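Local coordinates for protein inactive glucansucrase (Lactobacillus reuteri, PDB 5JBD) that is an inactive member of the glucansucrase family, a glycoside hydrolase family 70 protein of the TIM-barrel clan, and holds a calcium ion, at residues Y347-E350 with N351-R355; N358-N361 with I362-I366; T504-N507 with N508-A512; I569-E573 with N574-Y578. One frame throughout, in Å; residues are numbered along the deposited sequence.

Interaction 1: Y347-E350 with N351-R355; sequences YTLE and NVLGR. With ACT (acetate ion), chain E.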
# COMPACT_ATOMS: atom_id res chain seq x y z
N TYR A 347 -7.04 1.52 17.43
CA TYR A 347 -6.06 1.38 18.50
C TYR A 347 -6.74 1.22 19.86
O TYR A 347 -6.30 0.43 20.68
CB TYR A 347 -5.02 2.51 18.50
CG TYR A 347 -4.12 2.43 17.29
CD1 TYR A 347 -3.21 1.37 17.13
CD2 TYR A 347 -4.23 3.37 16.25
CE1 TYR A 347 -2.42 1.27 15.99
CE2 TYR A 347 -3.44 3.28 15.11
CZ TYR A 347 -2.54 2.23 14.98
OH TYR A 347 -1.76 2.16 13.85
N THR A 348 -7.84 1.93 20.08
CA THR A 348 -8.60 1.80 21.32
C THR A 348 -9.18 0.39 21.48
O THR A 348 -9.04 -0.23 22.54
CB THR A 348 -9.70 2.88 21.39
OG1 THR A 348 -9.08 4.17 21.49
CG2 THR A 348 -10.60 2.67 22.60
N LEU A 349 -9.82 -0.10 20.44
CA LEU A 349 -10.34 -1.47 20.45
C LEU A 349 -9.23 -2.47 20.79
O LEU A 349 -9.42 -3.33 21.65
CB LEU A 349 -10.97 -1.83 19.11
CG LEU A 349 -12.31 -1.16 18.80
CD1 LEU A 349 -12.65 -1.29 17.32
CD2 LEU A 349 -13.44 -1.73 19.64
N GLU A 350 -8.07 -2.34 20.15
CA GLU A 350 -6.94 -3.26 20.41
C GLU A 350 -6.33 -3.08 21.81
O GLU A 350 -6.01 -4.09 22.48
CB GLU A 350 -5.87 -3.16 19.32
CG GLU A 350 -6.38 -3.59 17.94
CD GLU A 350 -5.39 -4.41 17.11
OE1 GLU A 350 -4.17 -4.16 17.18
OE2 GLU A 350 -5.86 -5.29 16.34
N ASN A 351 -6.17 -1.83 22.26
CA ASN A 351 -5.56 -1.59 23.56
C ASN A 351 -6.50 -1.98 24.71
O ASN A 351 -6.03 -2.36 25.77
CB ASN A 351 -5.11 -0.12 23.76
CG ASN A 351 -4.02 0.34 22.78
OD1 ASN A 351 -3.76 1.56 22.60
ND2 ASN A 351 -3.38 -0.60 22.17
N VAL A 352 -7.82 -1.88 24.50
CA VAL A 352 -8.80 -2.16 25.57
C VAL A 352 -9.22 -3.63 25.60
O VAL A 352 -9.29 -4.23 26.67
CB VAL A 352 -10.06 -1.28 25.44
CG1 VAL A 352 -11.16 -1.67 26.41
CG2 VAL A 352 -9.70 0.18 25.65
N LEU A 353 -9.50 -4.19 24.42
CA LEU A 353 -10.05 -5.53 24.30
C LEU A 353 -9.09 -6.60 23.78
O LEU A 353 -9.23 -7.77 24.11
CB LEU A 353 -11.28 -5.49 23.38
CG LEU A 353 -12.46 -4.63 23.86
CD1 LEU A 353 -13.51 -4.49 22.77
CD2 LEU A 353 -13.08 -5.22 25.11
N GLY A 354 -8.12 -6.20 22.96
CA GLY A 354 -7.30 -7.14 22.20
C GLY A 354 -6.00 -7.64 22.80
O GLY A 354 -5.48 -8.67 22.35
N ARG A 355 -5.45 -6.94 23.78
CA ARG A 355 -4.20 -7.37 24.41
C ARG A 355 -4.43 -8.57 25.33
O ARG A 355 -5.55 -8.79 25.82
CB ARG A 355 -3.59 -6.25 25.24
CG ARG A 355 -2.98 -5.10 24.46
CD ARG A 355 -2.53 -4.02 25.44
NE ARG A 355 -1.67 -3.04 24.79
CZ ARG A 355 -1.66 -1.73 25.03
NH1 ARG A 355 -2.45 -1.15 25.93
NH2 ARG A 355 -0.82 -0.96 24.30
C ACT E . 1.59 -3.50 22.33
O ACT E . 2.03 -2.36 22.59
OXT ACT E . 0.37 -3.74 22.31
CH3 ACT E . 2.57 -4.60 22.03
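The side-chain amide of N351 lies between two groups. One face rests on the carbonyl O of Y347, which is 3.1 Å from N351 CG. The opposite face is turned to the guanidinium of R355, and the two planes are nearly parallel. N351 ND2 sits 3.3 Å above the guanidinium plane, offset toward its rim. At the guanidinium edge, in plane, R355 NE donates to OXT of an acetate ion at 3.3 Å, with 168° at the hydrogen. The R355 chain runs extended from CG to NE, and this carries the group back alongside N351. R355 NH1 also makes a long, weak ion pair with D360 OD1 and a weak hydrogen bond to N358 O.

N351 belongs to the end of helix 343-354, and R355 to the loop just after it. N351 N bonds Y347 O at 2.8 Å, and V352 N and L353 N bond T348 O and L349 O in the same way. Then the helix widens into a pi-type turn. G354 N makes two weak bonds, to E350 O at 3.0 Å and to L349 O at 3.4 Å. On the buried side T348 CG2 lies alongside V352 CG2, 4.0 Å away, and L349 CD2 meets L353 CD1.

The helix thus ends in shared, weak backbone bonds. The acetate, probably from the crystallisation liquor, would partly balance the charge of R355.

Interaction 2: N358-N361 with I362-I366; sequences NRDN and IGNLI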
# COMPACT_ATOMS: atom_id res chain seq x y z
N ASN A 358 -2.13 -5.86 30.39
CA ASN A 358 -2.02 -4.39 30.35
C ASN A 358 -3.09 -3.79 29.44
O ASN A 358 -2.79 -2.92 28.61
CB ASN A 358 -0.61 -3.96 29.87
CG ASN A 358 0.48 -4.33 30.87
OD1 ASN A 358 0.42 -3.97 32.06
ND2 ASN A 358 1.49 -5.06 30.40
N ARG A 359 -4.32 -4.27 29.59
CA ARG A 359 -5.47 -3.70 28.85
C ARG A 359 -5.81 -2.32 29.40
O ARG A 359 -5.85 -2.14 30.61
CB ARG A 359 -6.70 -4.59 28.97
CG ARG A 359 -6.55 -5.89 28.21
CD ARG A 359 -7.72 -6.82 28.41
NE ARG A 359 -7.46 -8.09 27.73
CZ ARG A 359 -8.11 -9.24 27.91
NH1 ARG A 359 -9.14 -9.33 28.75
NH2 ARG A 359 -7.73 -10.30 27.21
N ASP A 360 -6.05 -1.37 28.51
CA ASP A 360 -6.56 -0.06 28.90
C ASP A 360 -7.99 -0.22 29.41
O ASP A 360 -8.64 -1.23 29.16
CB ASP A 360 -6.54 0.92 27.74
CG ASP A 360 -5.12 1.30 27.28
OD1 ASP A 360 -4.10 0.85 27.85
OD2 ASP A 360 -5.03 2.10 26.33
N ASN A 361 -8.45 0.77 30.18
CA ASN A 361 -9.75 0.70 30.80
C ASN A 361 -10.89 0.66 29.77
O ASN A 361 -10.82 1.30 28.73
CB ASN A 361 -9.97 1.87 31.76
CG ASN A 361 -11.21 1.71 32.59
OD1 ASN A 361 -12.27 2.28 32.28
ND2 ASN A 361 -11.12 0.88 33.63
N ILE A 362 -11.93 -0.11 30.10
CA ILE A 362 -13.13 -0.24 29.27
C ILE A 362 -13.73 1.13 28.84
O ILE A 362 -14.26 1.27 27.73
CB ILE A 362 -14.19 -1.11 29.99
CG1 ILE A 362 -15.16 -1.77 29.00
CG2 ILE A 362 -14.95 -0.31 31.05
CD1 ILE A 362 -14.55 -2.88 28.17
N GLY A 363 -13.63 2.12 29.72
CA GLY A 363 -14.14 3.46 29.42
C GLY A 363 -13.50 4.19 28.24
O GLY A 363 -14.09 5.14 27.71
N ASN A 364 -12.30 3.77 27.85
CA ASN A 364 -11.66 4.32 26.65
C ASN A 364 -12.49 4.12 25.37
O ASN A 364 -12.39 4.92 24.46
CB ASN A 364 -10.26 3.74 26.44
CG ASN A 364 -9.24 4.27 27.44
OD1 ASN A 364 -9.59 4.80 28.49
ND2 ASN A 364 -7.96 4.10 27.12
N LEU A 365 -13.32 3.08 25.31
CA LEU A 365 -14.24 2.89 24.17
C LEU A 365 -15.26 4.04 24.00
O LEU A 365 -15.77 4.27 22.91
CB LEU A 365 -15.00 1.57 24.31
CG LEU A 365 -14.15 0.29 24.30
CD1 LEU A 365 -14.91 -0.90 24.85
CD2 LEU A 365 -13.64 -0.01 22.90
N ILE A 366 -15.53 4.76 25.09
CA ILE A 366 -16.46 5.86 25.09
C ILE A 366 -15.81 7.11 24.52
O ILE A 366 -16.41 7.81 23.71
CB ILE A 366 -16.98 6.16 26.52
CG1 ILE A 366 -17.65 4.92 27.14
CG2 ILE A 366 -17.98 7.31 26.49
CD1 ILE A 366 -17.97 5.02 28.62
O HOH W 1 -7.38 2.57 25.03
O HOH W 2 -11.61 5.26 30.60
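N361 carries its CG anti to the backbone N (chi1 -171°), beside its own carbonyl carbon. From there OD1 swings forward along the chain to G363 N. N364 is turned the other way: its CG lies beside its backbone N (chi1 -72°), and its amide reaches back toward D360.

The bond from G363 N to N361 OD1 is 2.9 Å long and fairly straight, 160° at the hydrogen. The donor stands above the plane of the amide carbonyl. This is an Asx turn, and it caps the turn that leads into helix 364-367. The backbone closes a type I beta turn from N361 to N364, with N364 N donating to N361 O at 3.0 Å. The next N-H groups continue the winding: L365 N bonds I362 O, and I366 N bonds G363 O.

D360 and N364 meet at an angle. The carboxylate and amide planes are 67° apart, and N364 ND2 is 3.5 Å from D360 CB. Their polar ends are joined by water 1, which accepts from N364 ND2 at 2.7 Å and donates to D360 OD2 at 2.7 Å. The D360 side chain also packs on N351 and V352 of helix 343-354.

Both ends of the N361 amide are used. OD1 takes a second donor, K505 NZ, and ND2 donates to N508 O. Those bonds should hold the amide in one orientation, with its oxygen toward the N-H of G363. The lysine would draw further charge onto that oxygen.

Interaction 3: T504-N507 with N508-A512; sequences TKLN and NNLLA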
# COMPACT_ATOMS: atom_id res chain seq x y z
N THR A 504 -22.20 3.56 28.76
CA THR A 504 -22.20 3.75 30.21
C THR A 504 -21.43 2.62 30.90
O THR A 504 -21.70 1.45 30.63
CB THR A 504 -23.66 3.73 30.69
OG1 THR A 504 -24.38 4.79 30.04
CG2 THR A 504 -23.77 3.93 32.19
N LYS A 505 -20.48 2.96 31.77
CA LYS A 505 -19.78 1.94 32.57
C LYS A 505 -20.70 1.41 33.66
O LYS A 505 -21.30 2.19 34.41
CB LYS A 505 -18.51 2.50 33.21
CG LYS A 505 -17.38 2.72 32.23
CD LYS A 505 -16.17 3.31 32.93
CE LYS A 505 -15.48 2.30 33.82
NZ LYS A 505 -14.19 2.80 34.36
N LEU A 506 -20.82 0.08 33.72
CA LEU A 506 -21.63 -0.61 34.73
C LEU A 506 -20.81 -1.00 35.95
O LEU A 506 -21.33 -1.10 37.05
CB LEU A 506 -22.30 -1.85 34.12
CG LEU A 506 -23.22 -1.57 32.92
CD1 LEU A 506 -23.61 -2.88 32.26
CD2 LEU A 506 -24.45 -0.74 33.28
N ASN A 507 -19.52 -1.25 35.74
CA ASN A 507 -18.55 -1.36 36.83
C ASN A 507 -17.23 -0.93 36.22
O ASN A 507 -17.24 -0.47 35.09
CB ASN A 507 -18.54 -2.78 37.46
CG ASN A 507 -18.11 -3.87 36.48
OD1 ASN A 507 -17.19 -3.70 35.68
ND2 ASN A 507 -18.79 -5.02 36.54
N ASN A 508 -16.10 -1.09 36.91
CA ASN A 508 -14.85 -0.51 36.40
C ASN A 508 -14.35 -1.15 35.10
O ASN A 508 -13.58 -0.51 34.38
CB ASN A 508 -13.73 -0.56 37.46
CG ASN A 508 -12.57 0.39 37.13
OD1 ASN A 508 -12.76 1.50 36.61
ND2 ASN A 508 -11.34 -0.07 37.39
N ASN A 509 -14.80 -2.36 34.78
CA ASN A 509 -14.34 -3.08 33.59
C ASN A 509 -15.44 -3.55 32.65
O ASN A 509 -15.17 -4.37 31.77
CB ASN A 509 -13.48 -4.27 34.03
CG ASN A 509 -12.36 -3.86 34.96
OD1 ASN A 509 -11.52 -3.04 34.61
ND2 ASN A 509 -12.38 -4.37 36.18
N LEU A 510 -16.65 -3.01 32.77
CA LEU A 510 -17.79 -3.46 31.96
C LEU A 510 -18.62 -2.26 31.54
O LEU A 510 -18.94 -1.42 32.38
CB LEU A 510 -18.65 -4.42 32.77
CG LEU A 510 -19.96 -4.96 32.17
CD1 LEU A 510 -19.68 -6.04 31.14
CD2 LEU A 510 -20.83 -5.52 33.27
N LEU A 511 -19.00 -2.19 30.26
CA LEU A 511 -19.92 -1.15 29.81
C LEU A 511 -21.09 -1.68 29.00
O LEU A 511 -21.04 -2.81 28.49
CB LEU A 511 -19.16 -0.06 29.06
CG LEU A 511 -18.61 -0.28 27.65
CD1 LEU A 511 -19.70 -0.34 26.59
CD2 LEU A 511 -17.65 0.86 27.34
N ALA A 512 -22.12 -0.85 28.91
CA ALA A 512 -23.30 -1.07 28.07
C ALA A 512 -23.33 0.03 27.01
O ALA A 512 -23.24 1.23 27.34
CB ALA A 512 -24.57 -1.04 28.91
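The carbonyl O of L510 takes two successive N-H groups from the other arm of the hairpin. L506 N donates to L510 O at 2.8 Å. A weak bond from N507 N to L510 O adds to it at 3.4 Å. Two residues thus stand opposite one, a classic beta bulge in the hairpin of strands 501-505 and 510-515. Beyond it, T504 and A512 form a regular antiparallel hydrogen-bonded pair.

N507 to L510 make a type I beta turn, whose own bond from L510 N to N507 O is weak. The N507 side chain adds a second link across it. With chi1 at 63°, OD1 turns forward over the turn and accepts N509 N at 2.9 Å, in the carbonyl plane, an Asx turn.

The K505 and N508 side chains run side by side. K505 bends about its CG-CD bond (chi3 72°). NZ donates to N508 OD1 at 3.0 Å and, weakly, to N508 O; it also bonds N361 OD1.

L506 CD1 touches L510 CD2 at 4.0 Å and A512 CB at 3.9 Å. This apolar group packs on V552 and I554 of strand 550-555. L511 points from the other face, onto L365 and I366 of helix 364-367. The hairpin is therefore sandwiched between that strand and that helix.

Interaction 4: I569-E573 with N574-Y578; sequences IDTTE and NGLTY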
# COMPACT_ATOMS: atom_id res chain seq x y z
N ILE A 569 -26.70 -12.74 21.39
CA ILE A 569 -25.42 -13.38 21.70
C ILE A 569 -25.22 -13.32 23.21
O ILE A 569 -25.41 -12.27 23.81
CB ILE A 569 -24.22 -12.67 21.03
CG1 ILE A 569 -24.40 -12.63 19.50
CG2 ILE A 569 -22.91 -13.36 21.40
CD1 ILE A 569 -23.32 -11.86 18.77
N ASP A 570 -24.78 -14.43 23.80
CA ASP A 570 -24.39 -14.49 25.21
C ASP A 570 -23.11 -15.33 25.31
O ASP A 570 -22.79 -16.09 24.40
CB ASP A 570 -25.53 -15.08 26.06
CG ASP A 570 -25.53 -14.58 27.53
OD1 ASP A 570 -24.51 -14.04 28.01
OD2 ASP A 570 -26.56 -14.78 28.21
N THR A 571 -22.38 -15.17 26.41
CA THR A 571 -21.11 -15.86 26.62
C THR A 571 -21.32 -17.14 27.45
O THR A 571 -22.10 -17.14 28.40
CB THR A 571 -20.08 -14.93 27.28
OG1 THR A 571 -19.95 -13.72 26.51
CG2 THR A 571 -18.73 -15.57 27.39
N THR A 572 -20.61 -18.21 27.08
CA THR A 572 -20.58 -19.49 27.82
C THR A 572 -19.14 -19.80 28.22
O THR A 572 -18.20 -19.14 27.76
CB THR A 572 -21.09 -20.67 26.97
OG1 THR A 572 -20.18 -20.91 25.89
CG2 THR A 572 -22.49 -20.39 26.43
N GLU A 573 -18.94 -20.84 29.05
CA GLU A 573 -17.57 -21.20 29.47
C GLU A 573 -16.65 -21.52 28.29
O GLU A 573 -15.47 -21.17 28.32
CB GLU A 573 -17.58 -22.38 30.48
CG GLU A 573 -18.21 -22.07 31.84
CD GLU A 573 -17.57 -20.92 32.62
OE1 GLU A 573 -16.35 -20.65 32.47
OE2 GLU A 573 -18.29 -20.28 33.42
N ASN A 574 -17.20 -22.15 27.25
CA ASN A 574 -16.42 -22.54 26.06
C ASN A 574 -16.43 -21.55 24.89
O ASN A 574 -15.49 -21.55 24.08
CB ASN A 574 -16.87 -23.92 25.56
CG ASN A 574 -16.55 -25.03 26.54
OD1 ASN A 574 -15.60 -24.93 27.34
ND2 ASN A 574 -17.35 -26.08 26.51
N GLY A 575 -17.46 -20.71 24.79
CA GLY A 575 -17.53 -19.75 23.68
C GLY A 575 -18.72 -18.82 23.74
O GLY A 575 -18.92 -18.13 24.75
N LEU A 576 -19.49 -18.79 22.65
CA LEU A 576 -20.68 -17.95 22.53
C LEU A 576 -21.88 -18.85 22.24
O LEU A 576 -21.70 -19.93 21.68
CB LEU A 576 -20.52 -16.97 21.36
CG LEU A 576 -19.38 -15.96 21.46
CD1 LEU A 576 -19.25 -15.18 20.16
CD2 LEU A 576 -19.62 -15.01 22.63
N THR A 577 -23.08 -18.39 22.59
CA THR A 577 -24.33 -19.07 22.22
C THR A 577 -25.29 -18.07 21.57
O THR A 577 -25.30 -16.87 21.94
CB THR A 577 -25.03 -19.77 23.42
OG1 THR A 577 -26.23 -20.40 22.97
CG2 THR A 577 -25.40 -18.80 24.52
N TYR A 578 -26.08 -18.57 20.61
CA TYR A 578 -27.04 -17.77 19.82
C TYR A 578 -28.49 -18.15 20.13
O TYR A 578 -29.41 -17.57 19.54
CB TYR A 578 -26.73 -17.93 18.31
CG TYR A 578 -25.28 -17.62 18.03
CD1 TYR A 578 -24.84 -16.31 17.96
CD2 TYR A 578 -24.32 -18.65 17.90
CE1 TYR A 578 -23.49 -16.01 17.75
CE2 TYR A 578 -22.98 -18.35 17.69
CZ TYR A 578 -22.57 -17.02 17.61
OH TYR A 578 -21.25 -16.65 17.42
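Backbone hydrogen bonds join D570 to T577. D570 N donates to T577 O at 3.1 Å, and T577 N returns a bond to D570 O at 2.9 Å. Closer to the turn, T572 N meets G575 O at 2.9 Å and is almost straight, 175° at the hydrogen, though the donor stands above the carbonyl plane. Two CA-H...O contacts flank the D570/T577 pair, from I569 CA to T577 O and from L576 CA to D570 O.

One side chain joins the backbone across the turn. T572 has its OG1 between backbone N and carbonyl carbon (chi1 67°), and OG1 accepts G575 N at 2.9 Å. E573 and N574 form the tip. The whole is a tight beta hairpin of strands 564-571 and 576-577, part of a branched antiparallel sheet in which strand 564-571 also pairs with 612-618.

Apolar contacts lie on both faces. T572 CG2 meets T577 CG2 at 3.8 Å, the side chains crossing at about a right angle. On the other face I569 CG2 touches L576 CD2 at 3.9 Å. I569 CG1 comes obliquely to the Y578 ring, 3.9 Å from CE1. I569, L576 and Y578 also pack on helix 483-496.

Polar side chains bond the surrounding chain. D570 OD1 accepts T571 N at 2.9 Å, while OD2 is bonded by N567, S583 and N585. T571 OG1 bonds L613 O, T577 OG1 bonds D581 N, and E573 makes a salt bridge to K602.

In the fold
Interactions 1, 2 and 3 form a connected run. Helix 343-354 meets the 358-366 turn through the backbones of N351 and D360, and that turn meets the hairpin of interaction 3 through N361. Interaction 4 stands apart. Its centre is about 19 Å from that of interaction 3, yet both reach the same antiparallel sheet. Interaction 2 is the surface contact of the set and uses a bridging water. The other three are partly buried and add apolar packing to backbone bonds. Interaction 1 closes helix 343-354, and interaction 2 leads into the next helix, 364-367. The two hairpins differ too, one bulged, the other without a bulge in its register.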